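Thioredoxin domain-containing protein (Vibrio parahaemolyticus, PDB 2R5S) is of unknown function, but its tetratricopeptide-repeat part probably mediates protein contacts and the whole thioredoxin-domain protein may reduce protein disulfides. Local coordinates at residues Q24-I29 and D48-T53; E109-L114 and L128-N133. All coordinates share one frame; numbering follows the deposited sequence.

Interaction 1: Q24-I29 and D48-T53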
loop_
_atom_site.group_PDB
_atom_site.type_symbol
_atom_site.label_atom_id
_atom_site.label_comp_id
_atom_site.label_asym_id
_atom_site.label_seq_id
_atom_site.Cartn_x
_atom_site.Cartn_y
_atom_site.Cartn_z
ATOM N N GLN A 24 8.435 5.909 8.921
ATOM C CA GLN A 24 8.957 7.083 9.664
ATOM C C GLN A 24 9.519 8.189 8.760
ATOM O O GLN A 24 9.175 9.388 8.921
ATOM C CB GLN A 24 9.990 6.683 10.740
ATOM C CG GLN A 24 9.391 6.031 11.921
ATOM C CD GLN A 24 10.452 5.598 12.928
ATOM O OE1 GLN A 24 11.099 6.439 13.554
ATOM N NE2 GLN A 24 10.632 4.288 13.089
ATOM N N ALA A 25 10.351 7.781 7.795
ATOM C CA ALA A 25 10.865 8.683 6.780
ATOM C C ALA A 25 9.774 9.480 6.043
ATOM O O ALA A 25 9.948 10.672 5.787
ATOM C CB ALA A 25 11.756 7.909 5.792
ATOM N N LEU A 26 8.663 8.833 5.684
ATOM C CA LEU A 26 7.512 9.520 5.005
ATOM C C LEU A 26 6.805 10.473 5.943
ATOM O O LEU A 26 6.303 11.551 5.555
ATOM C CB LEU A 26 6.468 8.492 4.546
ATOM C CG LEU A 26 6.543 7.980 3.108
ATOM C CD1 LEU A 26 5.804 6.603 2.983
ATOM C CD2 LEU A 26 5.981 8.988 2.156
ATOM N N ASN A 27 6.768 10.070 7.196
ATOM C CA ASN A 27 6.277 10.970 8.221
ATOM C C ASN A 27 7.123 12.242 8.426
ATOM O O ASN A 27 6.576 13.359 8.545
ATOM C CB ASN A 27 6.095 10.240 9.519
ATOM C CG ASN A 27 5.498 11.119 10.585
ATOM O OD1 ASN A 27 6.188 11.525 11.520
ATOM N ND2 ASN A 27 4.212 11.409 10.464
ATOM N N VAL A 28 8.453 12.093 8.414
ATOM C CA VAL A 28 9.301 13.287 8.576
ATOM C C VAL A 28 9.215 14.204 7.339
ATOM O O VAL A 28 9.256 15.439 7.448
ATOM C CB VAL A 28 10.727 12.895 8.888
ATOM C CG1 VAL A 28 11.600 14.101 8.914
ATOM C CG2 VAL A 28 10.792 12.112 10.263
ATOM N N ILE A 29 9.131 13.571 6.172
ATOM C CA ILE A 29 8.958 14.271 4.899
ATOM C C ILE A 29 7.737 15.153 4.923
ATOM O O ILE A 29 7.795 16.318 4.481
ATOM C CB ILE A 29 8.783 13.304 3.712
ATOM C CG1 ILE A 29 10.069 12.503 3.509
ATOM C CG2 ILE A 29 8.438 14.060 2.391
ATOM C CD1 ILE A 29 11.261 13.360 3.412
ATOM N N ASP A 48 10.599 6.371 -3.263
ATOM C CA ASP A 48 11.193 5.128 -2.787
ATOM C C ASP A 48 10.422 4.667 -1.563
ATOM O O ASP A 48 10.244 3.487 -1.384
ATOM C CB ASP A 48 12.642 5.412 -2.425
ATOM C CG ASP A 48 13.395 4.205 -2.051
ATOM O OD1 ASP A 48 13.048 3.107 -2.493
ATOM O OD2 ASP A 48 14.415 4.357 -1.340
ATOM N N CYS A 49 9.968 5.601 -0.713
ATOM C CA CYS A 49 9.297 5.202 0.500
ATOM C C CYS A 49 7.892 4.624 0.180
ATOM O O CYS A 49 7.412 3.626 0.793
ATOM C CB CYS A 49 9.213 6.388 1.477
ATOM S SG CYS A 49 10.768 6.793 2.308
ATOM N N LEU A 50 7.220 5.233 -0.773
ATOM C CA LEU A 50 5.874 4.796 -1.099
ATOM C C LEU A 50 5.946 3.337 -1.627
ATOM O O LEU A 50 5.190 2.421 -1.234
ATOM C CB LEU A 50 5.276 5.737 -2.130
ATOM C CG LEU A 50 5.046 7.119 -1.577
ATOM C CD1 LEU A 50 4.591 8.070 -2.698
ATOM C CD2 LEU A 50 3.967 7.032 -0.503
ATOM N N LEU A 51 6.904 3.123 -2.493
ATOM C CA LEU A 51 7.057 1.869 -3.112
ATOM C C LEU A 51 7.472 0.794 -2.117
ATOM O O LEU A 51 7.038 -0.354 -2.243
ATOM C CB LEU A 51 8.130 2.023 -4.171
ATOM C CG LEU A 51 8.011 1.247 -5.448
ATOM C CD1 LEU A 51 7.317 2.184 -6.388
ATOM C CD2 LEU A 51 9.438 0.935 -5.924
ATOM N N GLU A 52 8.339 1.116 -1.154
ATOM C CA GLU A 52 8.769 0.108 -0.194
ATOM C C GLU A 52 7.619 -0.213 0.750
ATOM O O GLU A 52 7.630 -1.233 1.443
ATOM C CB GLU A 52 9.945 0.623 0.637
ATOM C CG GLU A 52 11.224 0.841 -0.132
ATOM C CD GLU A 52 11.683 -0.426 -0.864
ATOM O OE1 GLU A 52 11.511 -0.538 -2.126
ATOM O OE2 GLU A 52 12.159 -1.301 -0.163
ATOM N N THR A 53 6.636 0.691 0.804
ATOM C CA THR A 53 5.482 0.492 1.675
ATOM C C THR A 53 4.252 0.043 0.895
ATOM O O THR A 53 3.157 -0.089 1.455
ATOM C CB THR A 53 5.159 1.721 2.459
ATOM O OG1 THR A 53 4.912 2.797 1.528
ATOM C CG2 THR A 53 6.322 2.031 3.449
#

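Interaction 2: E109-L114 and L128-N133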
loop_
_atom_site.group_PDB
_atom_site.type_symbol
_atom_site.label_atom_id
_atom_site.label_comp_id
_atom_site.label_asym_id
_atom_site.label_seq_id
_atom_site.Cartn_x
_atom_site.Cartn_y
_atom_site.Cartn_z
ATOM N N GLU A 109 -13.991 -18.602 2.624
ATOM C CA GLU A 109 -12.615 -19.069 2.672
ATOM C C GLU A 109 -11.803 -18.760 1.360
ATOM O O GLU A 109 -10.567 -18.619 1.382
ATOM C CB GLU A 109 -12.607 -20.573 3.007
ATOM C CG GLU A 109 -11.201 -21.178 2.926
ATOM C CD GLU A 109 -11.132 -22.706 3.075
ATOM O OE1 GLU A 109 -11.855 -23.273 3.912
ATOM O OE2 GLU A 109 -10.343 -23.320 2.343
ATOM N N LEU A 110 -12.501 -18.685 0.231
ATOM C CA LEU A 110 -11.885 -18.286 -1.046
ATOM C C LEU A 110 -11.597 -16.799 -1.048
ATOM O O LEU A 110 -10.656 -16.334 -1.691
ATOM C CB LEU A 110 -12.830 -18.552 -2.208
ATOM C CG LEU A 110 -12.430 -19.732 -3.084
ATOM C CD1 LEU A 110 -13.668 -20.076 -3.893
ATOM C CD2 LEU A 110 -11.248 -19.274 -3.969
ATOM N N ALA A 111 -12.429 -16.072 -0.330
ATOM C CA ALA A 111 -12.316 -14.635 -0.276
ATOM C C ALA A 111 -11.096 -14.262 0.523
ATOM O O ALA A 111 -10.292 -13.448 0.061
ATOM C CB ALA A 111 -13.586 -13.988 0.233
ATOM N N CYS A 112 -10.908 -14.922 1.665
ATOM C CA CYS A 112 -9.704 -14.770 2.484
ATOM C C CYS A 112 -8.444 -15.016 1.687
ATOM O O CYS A 112 -7.506 -14.241 1.768
ATOM C CB CYS A 112 -9.788 -15.647 3.744
ATOM S SG CYS A 112 -11.004 -14.950 4.962
ATOM N N GLU A 113 -8.423 -16.087 0.904
ATOM C CA GLU A 113 -7.255 -16.460 0.027
ATOM C C GLU A 113 -7.077 -15.414 -1.131
ATOM O O GLU A 113 -5.985 -14.927 -1.395
ATOM C CB GLU A 113 -7.535 -17.767 -0.639
ATOM C CG GLU A 113 -7.922 -18.940 0.212
ATOM C CD GLU A 113 -7.944 -20.239 -0.641
ATOM O OE1 GLU A 113 -8.833 -21.088 -0.413
ATOM O OE2 GLU A 113 -7.089 -20.382 -1.576
ATOM N N LEU A 114 -8.161 -15.078 -1.824
ATOM C CA LEU A 114 -8.066 -14.005 -2.829
ATOM C C LEU A 114 -7.379 -12.749 -2.189
ATOM O O LEU A 114 -6.318 -12.251 -2.673
ATOM C CB LEU A 114 -9.452 -13.675 -3.422
ATOM C CG LEU A 114 -9.392 -12.578 -4.465
ATOM C CD1 LEU A 114 -8.207 -12.898 -5.389
ATOM C CD2 LEU A 114 -10.665 -12.439 -5.272
ATOM N N LEU A 128 -8.845 -5.357 0.925
ATOM C CA LEU A 128 -9.588 -4.893 2.083
ATOM C C LEU A 128 -11.015 -4.606 1.687
ATOM O O LEU A 128 -11.916 -4.681 2.529
ATOM C CB LEU A 128 -8.953 -3.621 2.658
ATOM C CG LEU A 128 -7.611 -3.832 3.366
ATOM C CD1 LEU A 128 -6.729 -2.576 3.452
ATOM C CD2 LEU A 128 -7.747 -4.528 4.756
ATOM N N GLU A 129 -11.262 -4.232 0.434
ATOM C CA GLU A 129 -12.687 -3.922 0.057
ATOM C C GLU A 129 -13.402 -5.272 -0.078
ATOM O O GLU A 129 -14.501 -5.466 0.417
ATOM C CB GLU A 129 -12.777 -3.187 -1.259
ATOM C CG GLU A 129 -14.216 -3.098 -1.838
ATOM C CD GLU A 129 -14.973 -1.876 -1.395
ATOM O OE1 GLU A 129 -14.493 -1.171 -0.467
ATOM O OE2 GLU A 129 -16.080 -1.597 -1.952
ATOM N N LEU A 130 -12.741 -6.250 -0.707
ATOM C CA LEU A 130 -13.299 -7.603 -0.723
ATOM C C LEU A 130 -13.822 -8.013 0.671
ATOM O O LEU A 130 -14.996 -8.362 0.837
ATOM C CB LEU A 130 -12.235 -8.629 -1.165
ATOM C CG LEU A 130 -12.929 -9.846 -1.751
ATOM C CD1 LEU A 130 -13.768 -9.550 -3.049
ATOM C CD2 LEU A 130 -11.895 -10.951 -1.979
ATOM N N LEU A 131 -12.944 -7.958 1.663
ATOM C CA LEU A 131 -13.255 -8.418 3.015
ATOM C C LEU A 131 -14.313 -7.525 3.669
ATOM O O LEU A 131 -15.196 -8.008 4.400
ATOM C CB LEU A 131 -11.963 -8.446 3.833
ATOM C CG LEU A 131 -11.184 -9.808 3.771
ATOM C CD1 LEU A 131 -11.436 -10.561 2.473
ATOM C CD2 LEU A 131 -9.661 -9.813 4.094
ATOM N N TRP A 132 -14.221 -6.223 3.412
ATOM C CA TRP A 132 -15.034 -5.243 4.058
ATOM C C TRP A 132 -16.466 -5.586 3.704
ATOM O O TRP A 132 -17.359 -5.464 4.522
ATOM C CB TRP A 132 -14.729 -3.819 3.550
ATOM C CG TRP A 132 -15.836 -2.811 3.999
ATOM C CD1 TRP A 132 -16.772 -2.145 3.205
ATOM C CD2 TRP A 132 -16.112 -2.413 5.343
ATOM N NE1 TRP A 132 -17.593 -1.386 4.001
ATOM C CE2 TRP A 132 -17.198 -1.531 5.310
ATOM C CE3 TRP A 132 -15.534 -2.725 6.583
ATOM C CZ2 TRP A 132 -17.717 -0.976 6.461
ATOM C CZ3 TRP A 132 -16.059 -2.162 7.718
ATOM C CH2 TRP A 132 -17.125 -1.318 7.662
ATOM N N ASN A 133 -16.673 -5.996 2.452
ATOM C CA ASN A 133 -18.000 -6.311 1.922
ATOM C C ASN A 133 -18.662 -7.501 2.645
ATOM O O ASN A 133 -19.871 -7.606 2.701
ATOM C CB ASN A 133 -17.898 -6.550 0.421
ATOM C CG ASN A 133 -18.103 -5.266 -0.393
ATOM O OD1 ASN A 133 -18.643 -4.275 0.098
ATOM N ND2 ASN A 133 -17.642 -5.280 -1.625
#

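Interaction 1: Q24-I29 and D48-T53
Leu26 reaches out from helix 22-30 onto the face formed by Cys49 and Leu50 of helix 40-52 and by Thr53 just past its C-terminal end. Its CB starts the side chain toward that helix, and its CG settles on the Cys49 CB at 3.5 Å. Beyond the branch, Leu26 CD1 lies 3.7 Å from the Cys49 CB and also nears the Thr53 OG1 at 4.2 Å, and Leu26 CD2 meets the Leu50 CD2 at 3.9 Å. The two leucine side chains cross at about a right angle, and the Leu50 CD2 touches both methyls of Leu26. One residue earlier, the Ala25 CB rests against the Cys49 SG at 3.8 Å; with chi1 at -75° the sulfur stands beside its own backbone N. Leu17 of helix 9-18 also touches Cys49, and Leu58 and Ala59 of helix 56-63 pack on Leu50. The Thr53 hydroxyl lies close to the carbonyl oxygens of Cys49 and Leu50 and is hydrogen-bonded to Gln55. The two segments, in a tetratricopeptide-repeat range, pack roughly antiparallel (142°). What joins them is apolar contact between carbon and sulfur surfaces, depending on shape and burial and not on charge.

Interaction 2: E109-L114 and L128-N133
Leu130 points its CD2 methyl into the angle between Ala111 and Leu114 of helix 108-120. That one methyl lies 3.6 Å from the Ala111 O, 4.1 Å from the Ala111 CB and 3.8 Å from the Leu114 CD2, so a backbone carbonyl and two side chains share it. Leu114 and Leu130 cross at about a right angle; in both, CG stands opposite the backbone N across the first torsion (chi1 -180° and -155°), which carries each branch out toward the other helix. Beside this group the Leu131 CD1 comes up to the same carbonyl, 3.9 Å from the Ala111 O, although its CB does not aim at the partner helix. The axes of the two segments come within 9.5 Å, consistent with the small Ala111 facing the partner. Further out, Leu101 of helix 92-103 touches both Leu114 and Leu130 and thus closes one flank. Helix 145-157 supports another part: Thr149 meets Cys112 and Leu131, and Phe150 also packs on Leu131. The two segments run nearly antiparallel, 158° between their N-to-C directions, with neighbouring helices packed onto the pair. Such an antiparallel helical hairpin is the building unit of tetratricopeptide-repeat folds, to which this part of the chain belongs.

Interaction 1 and interaction 2 follow one another along the chain, the first complete before the second opens, and they lie on opposite sides of the chain's centre. Their own centres are 27 Å apart and their nearest atoms about 10 Å, so neither touches the other. Interaction 1 pairs helix 22-30 with helix 40-52, with the short helix 34-37 between them in sequence, in the first tetratricopeptide-repeat range; interaction 2 pairs the consecutive helices 108-120 and 124-135 in the second. Helices 56-63, 73-88 and 92-103 come between them in the chain. Both are buried, largely apolar joints between roughly antiparallel segments, each within one repeat range, so the all-helical domain is built of separately packed parts.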